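Local coordinates for protein Rv1364c/MT1410 (Mycobacterium tuberculosis, PDB 3KE6) that probably acts as a regulator of sigma-factor activity, joining a manganese-binding PP2C-type phosphatase (RsbU) domain to an RsbW-like anti-sigma kinase domain, at residues F134-T148 with V172-Y186. Sequence-based numbering, arbitrary orientation.
Sequences FQYCTAGHPPPLLVT and VRSEVLNIGDAILFY
F134 meets I183 and F185 between two layers of strands: F134 comes from one layer, I183 and F185 from the other, each running against it. The two rings touch rim to rim, with planes at 89° and F134 CZ 3.6 Å from F185 CE2; CD1 of I183 packs obliquely against the F134 ring and lies at the F185 edge. With CG anti to the backbone N (chi1 -172°), F134 reaches inward off its strand into this cluster. P144 runs alongside F185 and lays CG over one face of that ring, 3.9 Å from F185 CE2, while its CB rests on CG1 of I183. Farther along, L146 and L177 pass in opposing directions, CD1 of L146 against CD2 of L177, continuing the apolar contact between the layers.

Each layer is joined by its own antiparallel pairing. Strand 134-139 pairs with 173-176, where Y136 N reaches R173 O at 3.0 Å; the Y136 and R173 side chains also run alongside each other in the same direction, ring and guanidinium planes 51° apart. A weak bond runs from R173 NH1 to Y136 OH, and that hydroxyl has its stronger partner in E157 O. Strand 145-147 pairs with 182-186, and L184 N gives a 2.8 Å bond to L145 O.

The loop between the layers is tied to the end of strand 182-186. H141 NE2 donates to Y186 O at 2.8 Å, somewhat out of the imidazole plane, while ND1 bonds T121 OG1, so both ring nitrogens are engaged; the H141 side chain lies about 8 Å from a bound manganese ion. P142 CB packs obliquely on the Y186 ring.

The contact thus bridges the two sheets of the PP2C-like beta sandwich: strand 121-128 flanks 134-139 in one, strands 153-155 and 249-256 flank the other pair, and F205 of helix 198-212 meets Y186 edge-to-face.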
ATOM      1  N   PHE A 134      11.960  -3.391 -10.802  1.00 56.36           N
ATOM      2  CA  PHE A 134      11.795  -2.367  -9.785  1.00 56.29           C
ATOM      3  C   PHE A 134      12.813  -1.227  -9.963  1.00 56.46           C
ATOM      4  O   PHE A 134      13.957  -1.307  -9.509  1.00 56.62           O
ATOM      5  CB  PHE A 134      11.945  -2.979  -8.403  1.00 56.53           C
ATOM      6  CG  PHE A 134      11.613  -2.032  -7.307  1.00 56.54           C
ATOM      7  CD1 PHE A 134      10.292  -1.772  -6.989  1.00 59.56           C
ATOM      8  CD2 PHE A 134      12.612  -1.375  -6.615  1.00 56.12           C
ATOM      9  CE1 PHE A 134       9.974  -0.878  -5.983  1.00 59.88           C
ATOM     10  CE2 PHE A 134      12.303  -0.485  -5.614  1.00 56.40           C
ATOM     11  CZ  PHE A 134      10.992  -0.237  -5.292  1.00 58.09           C
ATOM     12  N   GLN A 135      12.371  -0.164 -10.626  1.00 56.23           N
ATOM     13  CA  GLN A 135      13.206   0.982 -10.932  1.00 55.93           C
ATOM     14  C   GLN A 135      13.193   1.947  -9.761  1.00 55.40           C
ATOM     15  O   GLN A 135      12.138   2.379  -9.336  1.00 55.55           O
ATOM     16  CB  GLN A 135      12.668   1.668 -12.188  1.00 55.95           C
ATOM     17  CG  GLN A 135      13.283   3.015 -12.510  1.00 56.51           C
ATOM     18  CD  GLN A 135      13.036   3.428 -13.944  1.00 57.75           C
ATOM     19  OE1 GLN A 135      12.886   2.577 -14.832  1.00 61.90           O
ATOM     20  NE2 GLN A 135      13.012   4.741 -14.191  1.00 63.84           N
ATOM     21  N   TYR A 136      14.366   2.304  -9.256  1.00 55.10           N
ATOM     22  CA  TYR A 136      14.452   3.093  -8.042  1.00 54.64           C
ATOM     23  C   TYR A 136      15.536   4.167  -8.094  1.00 54.28           C
ATOM     24  O   TYR A 136      16.508   4.054  -8.843  1.00 54.39           O
ATOM     25  CB  TYR A 136      14.696   2.167  -6.855  1.00 54.33           C
ATOM     26  CG  TYR A 136      16.084   1.587  -6.817  1.00 54.67           C
ATOM     27  CD1 TYR A 136      16.416   0.467  -7.567  1.00 53.71           C
ATOM     28  CD2 TYR A 136      17.068   2.159  -6.026  1.00 54.45           C
ATOM     29  CE1 TYR A 136      17.677  -0.064  -7.517  1.00 53.29           C
ATOM     30  CE2 TYR A 136      18.330   1.634  -5.970  1.00 54.11           C
ATOM     31  CZ  TYR A 136      18.645   0.525  -6.716  1.00 54.60           C
ATOM     32  OH  TYR A 136      19.943   0.014  -6.658  1.00 53.56           O
ATOM     33  N   CYS A 137      15.329   5.205  -7.287  1.00 54.17           N
ATOM     34  CA  CYS A 137      16.239   6.325  -7.140  1.00 53.82           C
ATOM     35  C   CYS A 137      16.442   6.610  -5.651  1.00 53.61           C
ATOM     36  O   CYS A 137      15.477   6.625  -4.877  1.00 53.90           O
ATOM     37  CB  CYS A 137      15.693   7.572  -7.840  1.00 53.57           C
ATOM     38  SG  CYS A 137      16.874   8.968  -7.864  1.00 55.70           S
ATOM     39  N   THR A 138      17.703   6.798  -5.273  1.00 53.12           N
ATOM     40  CA  THR A 138      18.129   7.097  -3.919  1.00 52.84           C
ATOM     41  C   THR A 138      18.656   8.531  -3.914  1.00 52.66           C
ATOM     42  O   THR A 138      19.847   8.757  -4.074  1.00 51.82           O
ATOM     43  CB  THR A 138      19.275   6.152  -3.475  1.00 52.91           C
ATOM     44  OG1 THR A 138      20.367   6.244  -4.401  1.00 51.84           O
ATOM     45  CG2 THR A 138      18.809   4.711  -3.422  1.00 52.30           C
ATOM     46  N   ALA A 139      17.751   9.493  -3.762  1.00 52.78           N
ATOM     47  CA  ALA A 139      18.118  10.906  -3.768  1.00 52.76           C
ATOM     48  C   ALA A 139      18.733  11.301  -2.424  1.00 52.95           C
ATOM     49  O   ALA A 139      18.021  11.718  -1.507  1.00 52.92           O
ATOM     50  CB  ALA A 139      16.901  11.768  -4.080  1.00 52.53           C
ATOM     51  N   GLY A 140      20.056  11.155  -2.321  1.00 53.15           N
ATOM     52  CA  GLY A 140      20.796  11.408  -1.079  1.00 53.14           C
ATOM     53  C   GLY A 140      20.209  10.643   0.088  1.00 53.16           C
ATOM     54  O   GLY A 140      20.219  11.105   1.228  1.00 53.00           O
ATOM     55  N   HIS A 141      19.680   9.463  -0.211  1.00 53.54           N
ATOM     56  CA  HIS A 141      18.917   8.689   0.757  1.00 53.26           C
ATOM     57  C   HIS A 141      19.548   7.316   0.926  1.00 53.05           C
ATOM     58  O   HIS A 141      20.010   6.720  -0.049  1.00 52.95           O
ATOM     59  CB  HIS A 141      17.480   8.549   0.291  1.00 53.06           C
ATOM     60  CG  HIS A 141      16.537   8.159   1.381  1.00 54.01           C
ATOM     61  ND1 HIS A 141      15.927   9.085   2.201  1.00 54.98           N
ATOM     62  CD2 HIS A 141      16.106   6.942   1.797  1.00 52.75           C
ATOM     63  CE1 HIS A 141      15.155   8.455   3.070  1.00 56.88           C
ATOM     64  NE2 HIS A 141      15.251   7.155   2.850  1.00 54.93           N
ATOM     65  N   PRO A 142      19.587   6.815   2.163  1.00 52.84           N
ATOM     66  CA  PRO A 142      20.186   5.513   2.372  1.00 52.92           C
ATOM     67  C   PRO A 142      19.425   4.439   1.590  1.00 52.81           C
ATOM     68  O   PRO A 142      18.217   4.473   1.534  1.00 52.14           O
ATOM     69  CB  PRO A 142      20.067   5.314   3.885  1.00 52.97           C
ATOM     70  CG  PRO A 142      18.986   6.198   4.297  1.00 52.98           C
ATOM     71  CD  PRO A 142      19.101   7.389   3.424  1.00 52.95           C
ATOM     72  N   PRO A 143      20.151   3.504   0.966  1.00 53.05           N
ATOM     73  CA  PRO A 143      19.543   2.628  -0.037  1.00 52.73           C
ATOM     74  C   PRO A 143      18.686   1.552   0.597  1.00 52.47           C
ATOM     75  O   PRO A 143      18.969   1.147   1.715  1.00 52.40           O
ATOM     76  CB  PRO A 143      20.767   1.996  -0.725  1.00 52.77           C
ATOM     77  CG  PRO A 143      21.786   1.954   0.347  1.00 52.55           C
ATOM     78  CD  PRO A 143      21.577   3.195   1.173  1.00 52.24           C
ATOM     79  N   PRO A 144      17.638   1.093  -0.111  1.00 52.70           N
ATOM     80  CA  PRO A 144      16.756   0.002   0.296  1.00 52.57           C
ATOM     81  C   PRO A 144      17.447  -1.302   0.634  1.00 52.72           C
ATOM     82  O   PRO A 144      18.465  -1.638   0.039  1.00 52.11           O
ATOM     83  CB  PRO A 144      15.899  -0.213  -0.943  1.00 52.64           C
ATOM     84  CG  PRO A 144      15.841   1.119  -1.578  1.00 52.43           C
ATOM     85  CD  PRO A 144      17.188   1.694  -1.381  1.00 52.87           C
ATOM     86  N   LEU A 145      16.873  -2.028   1.594  1.00 53.32           N
ATOM     87  CA  LEU A 145      17.274  -3.400   1.899  1.00 52.84           C
ATOM     88  C   LEU A 145      16.432  -4.291   1.016  1.00 52.75           C
ATOM     89  O   LEU A 145      15.240  -4.033   0.845  1.00 53.29           O
ATOM     90  CB  LEU A 145      16.995  -3.729   3.374  1.00 52.82           C
ATOM     91  CG  LEU A 145      17.747  -4.917   4.013  1.00 54.27           C
ATOM     92  CD1 LEU A 145      17.434  -5.051   5.515  1.00 52.97           C
ATOM     93  CD2 LEU A 145      17.441  -6.221   3.291  1.00 56.75           C
ATOM     94  N   LEU A 146      17.038  -5.319   0.436  1.00 52.66           N
ATOM     95  CA  LEU A 146      16.288  -6.362  -0.280  1.00 52.71           C
ATOM     96  C   LEU A 146      16.387  -7.654   0.517  1.00 52.36           C
ATOM     97  O   LEU A 146      17.469  -8.136   0.775  1.00 51.90           O
ATOM     98  CB  LEU A 146      16.860  -6.572  -1.689  1.00 52.76           C
ATOM     99  CG  LEU A 146      16.480  -7.835  -2.480  1.00 52.38           C
ATOM    100  CD1 LEU A 146      15.252  -7.608  -3.318  1.00 54.28           C
ATOM    101  CD2 LEU A 146      17.616  -8.265  -3.375  1.00 53.23           C
ATOM    102  N   VAL A 147      15.246  -8.186   0.925  1.00 52.57           N
ATOM    103  CA  VAL A 147      15.174  -9.510   1.527  1.00 52.59           C
ATOM    104  C   VAL A 147      14.573 -10.431   0.484  1.00 52.83           C
ATOM    105  O   VAL A 147      13.419 -10.221   0.047  1.00 53.04           O
ATOM    106  CB  VAL A 147      14.283  -9.521   2.777  1.00 52.36           C
ATOM    107  CG1 VAL A 147      14.259 -10.909   3.384  1.00 50.36           C
ATOM    108  CG2 VAL A 147      14.762  -8.477   3.782  1.00 50.93           C
ATOM    109  N   THR A 148      15.345 -11.423   0.056  1.00 52.81           N
ATOM    110  CA  THR A 148      14.882 -12.321  -0.988  1.00 53.43           C
ATOM    111  C   THR A 148      14.004 -13.412  -0.404  1.00 54.10           C
ATOM    112  O   THR A 148      13.866 -13.528   0.822  1.00 54.19           O
ATOM    113  CB  THR A 148      16.025 -13.002  -1.719  1.00 53.49           C
ATOM    114  OG1 THR A 148      16.733 -13.842  -0.795  1.00 54.38           O
ATOM    115  CG2 THR A 148      16.955 -11.977  -2.363  1.00 52.19           C
ATOM    116  N   VAL A 172      18.766   6.476 -12.172  1.00 55.90           N
ATOM    117  CA  VAL A 172      17.925   5.390 -11.651  1.00 55.96           C
ATOM    118  C   VAL A 172      18.489   4.016 -12.015  1.00 56.03           C
ATOM    119  O   VAL A 172      19.038   3.846 -13.093  1.00 56.63           O
ATOM    120  CB  VAL A 172      16.462   5.475 -12.184  1.00 56.03           C
ATOM    121  CG1 VAL A 172      15.715   6.640 -11.543  1.00 56.97           C
ATOM    122  CG2 VAL A 172      16.426   5.585 -13.700  1.00 54.42           C
ATOM    123  N   ARG A 173      18.352   3.049 -11.113  1.00 55.80           N
ATOM    124  CA  ARG A 173      18.823   1.682 -11.347  1.00 55.66           C
ATOM    125  C   ARG A 173      17.646   0.732 -11.279  1.00 55.25           C
ATOM    126  O   ARG A 173      16.550   1.137 -10.913  1.00 54.96           O
ATOM    127  CB  ARG A 173      19.839   1.256 -10.287  1.00 55.50           C
ATOM    128  CG  ARG A 173      21.179   1.927 -10.356  1.00 55.50           C
ATOM    129  CD  ARG A 173      22.124   1.355  -9.293  1.00 56.54           C
ATOM    130  NE  ARG A 173      22.921   0.231  -9.791  1.00 60.47           N
ATOM    131  CZ  ARG A 173      22.560  -1.057  -9.778  1.00 60.05           C
ATOM    132  NH1 ARG A 173      21.395  -1.458  -9.288  1.00 59.17           N
ATOM    133  NH2 ARG A 173      23.392  -1.966 -10.270  1.00 61.78           N
ATOM    134  N   SER A 174      17.886  -0.535 -11.604  1.00 55.21           N
ATOM    135  CA  SER A 174      16.846  -1.553 -11.552  1.00 55.40           C
ATOM    136  C   SER A 174      17.295  -2.832 -10.861  1.00 55.18           C
ATOM    137  O   SER A 174      18.451  -3.204 -10.925  1.00 55.21           O
ATOM    138  CB  SER A 174      16.356  -1.870 -12.962  1.00 55.49           C
ATOM    139  OG  SER A 174      15.391  -0.910 -13.362  1.00 57.94           O
ATOM    140  N   GLU A 175      16.357  -3.484 -10.183  1.00 55.10           N
ATOM    141  CA  GLU A 175      16.559  -4.820  -9.635  1.00 54.79           C
ATOM    142  C   GLU A 175      15.335  -5.610 -10.025  1.00 54.23           C
ATOM    143  O   GLU A 175      14.248  -5.060 -10.036  1.00 54.28           O
ATOM    144  CB  GLU A 175      16.669  -4.779  -8.106  1.00 54.97           C
ATOM    145  CG  GLU A 175      18.044  -4.374  -7.567  1.00 56.33           C
ATOM    146  CD  GLU A 175      19.077  -5.504  -7.567  1.00 59.22           C
ATOM    147  OE1 GLU A 175      18.731  -6.678  -7.842  1.00 56.79           O
ATOM    148  OE2 GLU A 175      20.255  -5.202  -7.278  1.00 63.74           O
ATOM    149  N   VAL A 176      15.508  -6.882 -10.354  1.00 53.90           N
ATOM    150  CA  VAL A 176      14.372  -7.765 -10.607  1.00 53.66           C
ATOM    151  C   VAL A 176      14.003  -8.479  -9.315  1.00 53.12           C
ATOM    152  O   VAL A 176      14.819  -9.201  -8.750  1.00 52.98           O
ATOM    153  CB  VAL A 176      14.663  -8.813 -11.719  1.00 53.61           C
ATOM    154  CG1 VAL A 176      15.827  -9.732 -11.337  1.00 53.64           C
ATOM    155  CG2 VAL A 176      13.415  -9.627 -11.997  1.00 53.98           C
ATOM    156  N   LEU A 177      12.783  -8.252  -8.845  1.00 52.73           N
ATOM    157  CA  LEU A 177      12.254  -8.947  -7.675  1.00 52.65           C
ATOM    158  C   LEU A 177      11.407 -10.133  -8.117  1.00 52.27           C
ATOM    159  O   LEU A 177      10.456  -9.955  -8.874  1.00 52.28           O
ATOM    160  CB  LEU A 177      11.356  -8.018  -6.866  1.00 52.78           C
ATOM    161  CG  LEU A 177      11.845  -6.640  -6.453  1.00 51.86           C
ATOM    162  CD1 LEU A 177      10.713  -5.928  -5.709  1.00 47.59           C
ATOM    163  CD2 LEU A 177      13.059  -6.736  -5.589  1.00 50.32           C
ATOM    164  N   ASN A 178      11.721 -11.329  -7.631  1.00 52.18           N
ATOM    165  CA  ASN A 178      10.932 -12.522  -7.960  1.00 52.41           C
ATOM    166  C   ASN A 178       9.714 -12.644  -7.052  1.00 52.54           C
ATOM    167  O   ASN A 178       9.484 -11.768  -6.223  1.00 53.42           O
ATOM    168  CB  ASN A 178      11.806 -13.758  -7.880  1.00 52.47           C
ATOM    169  CG  ASN A 178      12.845 -13.778  -8.965  1.00 53.68           C
ATOM    170  OD1 ASN A 178      12.506 -13.844 -10.145  1.00 58.08           O
ATOM    171  ND2 ASN A 178      14.116 -13.691  -8.582  1.00 51.70           N
ATOM    172  N   ILE A 179       8.906 -13.685  -7.211  1.00 51.95           N
ATOM    173  CA  ILE A 179       7.801 -13.873  -6.275  1.00 51.83           C
ATOM    174  C   ILE A 179       8.390 -14.239  -4.901  1.00 51.97           C
ATOM    175  O   ILE A 179       9.223 -15.153  -4.797  1.00 52.56           O
ATOM    176  CB  ILE A 179       6.801 -14.958  -6.722  1.00 51.64           C
ATOM    177  CG1 ILE A 179       6.331 -14.749  -8.170  1.00 50.41           C
ATOM    178  CG2 ILE A 179       5.603 -14.969  -5.793  1.00 51.50           C
ATOM    179  CD1 ILE A 179       5.602 -13.485  -8.391  1.00 47.04           C
ATOM    180  N   GLY A 180       7.982 -13.508  -3.859  1.00 51.83           N
ATOM    181  CA  GLY A 180       8.463 -13.748  -2.489  1.00 51.68           C
ATOM    182  C   GLY A 180       9.602 -12.827  -2.081  1.00 51.64           C
ATOM    183  O   GLY A 180       9.983 -12.773  -0.916  1.00 51.55           O
ATOM    184  N   ASP A 181      10.162 -12.108  -3.046  1.00 51.64           N
ATOM    185  CA  ASP A 181      11.209 -11.149  -2.755  1.00 51.96           C
ATOM    186  C   ASP A 181      10.558  -9.904  -2.147  1.00 51.71           C
ATOM    187  O   ASP A 181       9.570  -9.425  -2.657  1.00 51.05           O
ATOM    188  CB  ASP A 181      11.981 -10.765  -4.039  1.00 52.19           C
ATOM    189  CG  ASP A 181      13.097 -11.744  -4.400  1.00 53.66           C
ATOM    190  OD1 ASP A 181      13.335 -12.732  -3.668  1.00 57.92           O
ATOM    191  OD2 ASP A 181      13.765 -11.499  -5.433  1.00 57.22           O
ATOM    192  N   ALA A 182      11.141  -9.384  -1.068  1.00 52.06           N
ATOM    193  CA  ALA A 182      10.690  -8.143  -0.447  1.00 51.73           C
ATOM    194  C   ALA A 182      11.765  -7.038  -0.500  1.00 51.78           C
ATOM    195  O   ALA A 182      12.966  -7.315  -0.608  1.00 51.73           O
ATOM    196  CB  ALA A 182      10.277  -8.416   0.983  1.00 51.30           C
ATOM    197  N   ILE A 183      11.315  -5.790  -0.416  1.00 51.58           N
ATOM    198  CA  ILE A 183      12.202  -4.640  -0.393  1.00 51.91           C
ATOM    199  C   ILE A 183      11.760  -3.628   0.671  1.00 51.11           C
ATOM    200  O   ILE A 183      10.579  -3.372   0.829  1.00 49.73           O
ATOM    201  CB  ILE A 183      12.240  -3.961  -1.766  1.00 52.12           C
ATOM    202  CG1 ILE A 183      13.298  -2.860  -1.786  1.00 54.11           C
ATOM    203  CG2 ILE A 183      10.900  -3.367  -2.108  1.00 52.19           C
ATOM    204  CD1 ILE A 183      13.438  -2.201  -3.141  1.00 53.98           C
ATOM    205  N   LEU A 184      12.725  -3.060   1.391  1.00 51.12           N
ATOM    206  CA  LEU A 184      12.444  -2.218   2.557  1.00 51.39           C
ATOM    207  C   LEU A 184      12.995  -0.790   2.417  1.00 51.56           C
ATOM    208  O   LEU A 184      14.183  -0.547   2.533  1.00 51.80           O
ATOM    209  CB  LEU A 184      13.000  -2.879   3.825  1.00 51.00           C
ATOM    210  CG  LEU A 184      12.268  -4.115   4.384  1.00 52.74           C
ATOM    211  CD1 LEU A 184      12.233  -5.304   3.411  1.00 51.99           C
ATOM    212  CD2 LEU A 184      12.885  -4.566   5.695  1.00 51.22           C
ATOM    213  N   PHE A 185      12.103   0.147   2.160  1.00 51.93           N
ATOM    214  CA  PHE A 185      12.411   1.569   2.213  1.00 51.77           C
ATOM    215  C   PHE A 185      12.380   1.999   3.682  1.00 51.28           C
ATOM    216  O   PHE A 185      11.465   1.617   4.422  1.00 51.16           O
ATOM    217  CB  PHE A 185      11.348   2.368   1.423  1.00 53.12           C
ATOM    218  CG  PHE A 185      11.531   2.342  -0.085  1.00 54.76           C
ATOM    219  CD1 PHE A 185      11.420   3.508  -0.830  1.00 57.92           C
ATOM    220  CD2 PHE A 185      11.817   1.162  -0.757  1.00 59.71           C
ATOM    221  CE1 PHE A 185      11.597   3.495  -2.215  1.00 58.64           C
ATOM    222  CE2 PHE A 185      12.007   1.149  -2.132  1.00 59.53           C
ATOM    223  CZ  PHE A 185      11.897   2.319  -2.862  1.00 58.80           C
ATOM    224  N   TYR A 186      13.338   2.819   4.095  1.00 50.72           N
ATOM    225  CA  TYR A 186      13.429   3.278   5.492  1.00 50.77           C
ATOM    226  C   TYR A 186      14.099   4.659   5.560  1.00 50.52           C
ATOM    227  O   TYR A 186      14.754   5.082   4.606  1.00 50.53           O
ATOM    228  CB  TYR A 186      14.261   2.284   6.320  1.00 50.57           C
ATOM    229  CG  TYR A 186      15.625   2.173   5.744  1.00 49.07           C
ATOM    230  CD1 TYR A 186      16.661   2.957   6.205  1.00 48.00           C
ATOM    231  CD2 TYR A 186      15.853   1.360   4.655  1.00 51.06           C
ATOM    232  CE1 TYR A 186      17.919   2.887   5.623  1.00 50.51           C
ATOM    233  CE2 TYR A 186      17.098   1.271   4.072  1.00 51.28           C
ATOM    234  CZ  TYR A 186      18.127   2.041   4.558  1.00 50.11           C
ATOM    235  OH  TYR A 186      19.353   1.966   3.969  1.00 51.06           O
TER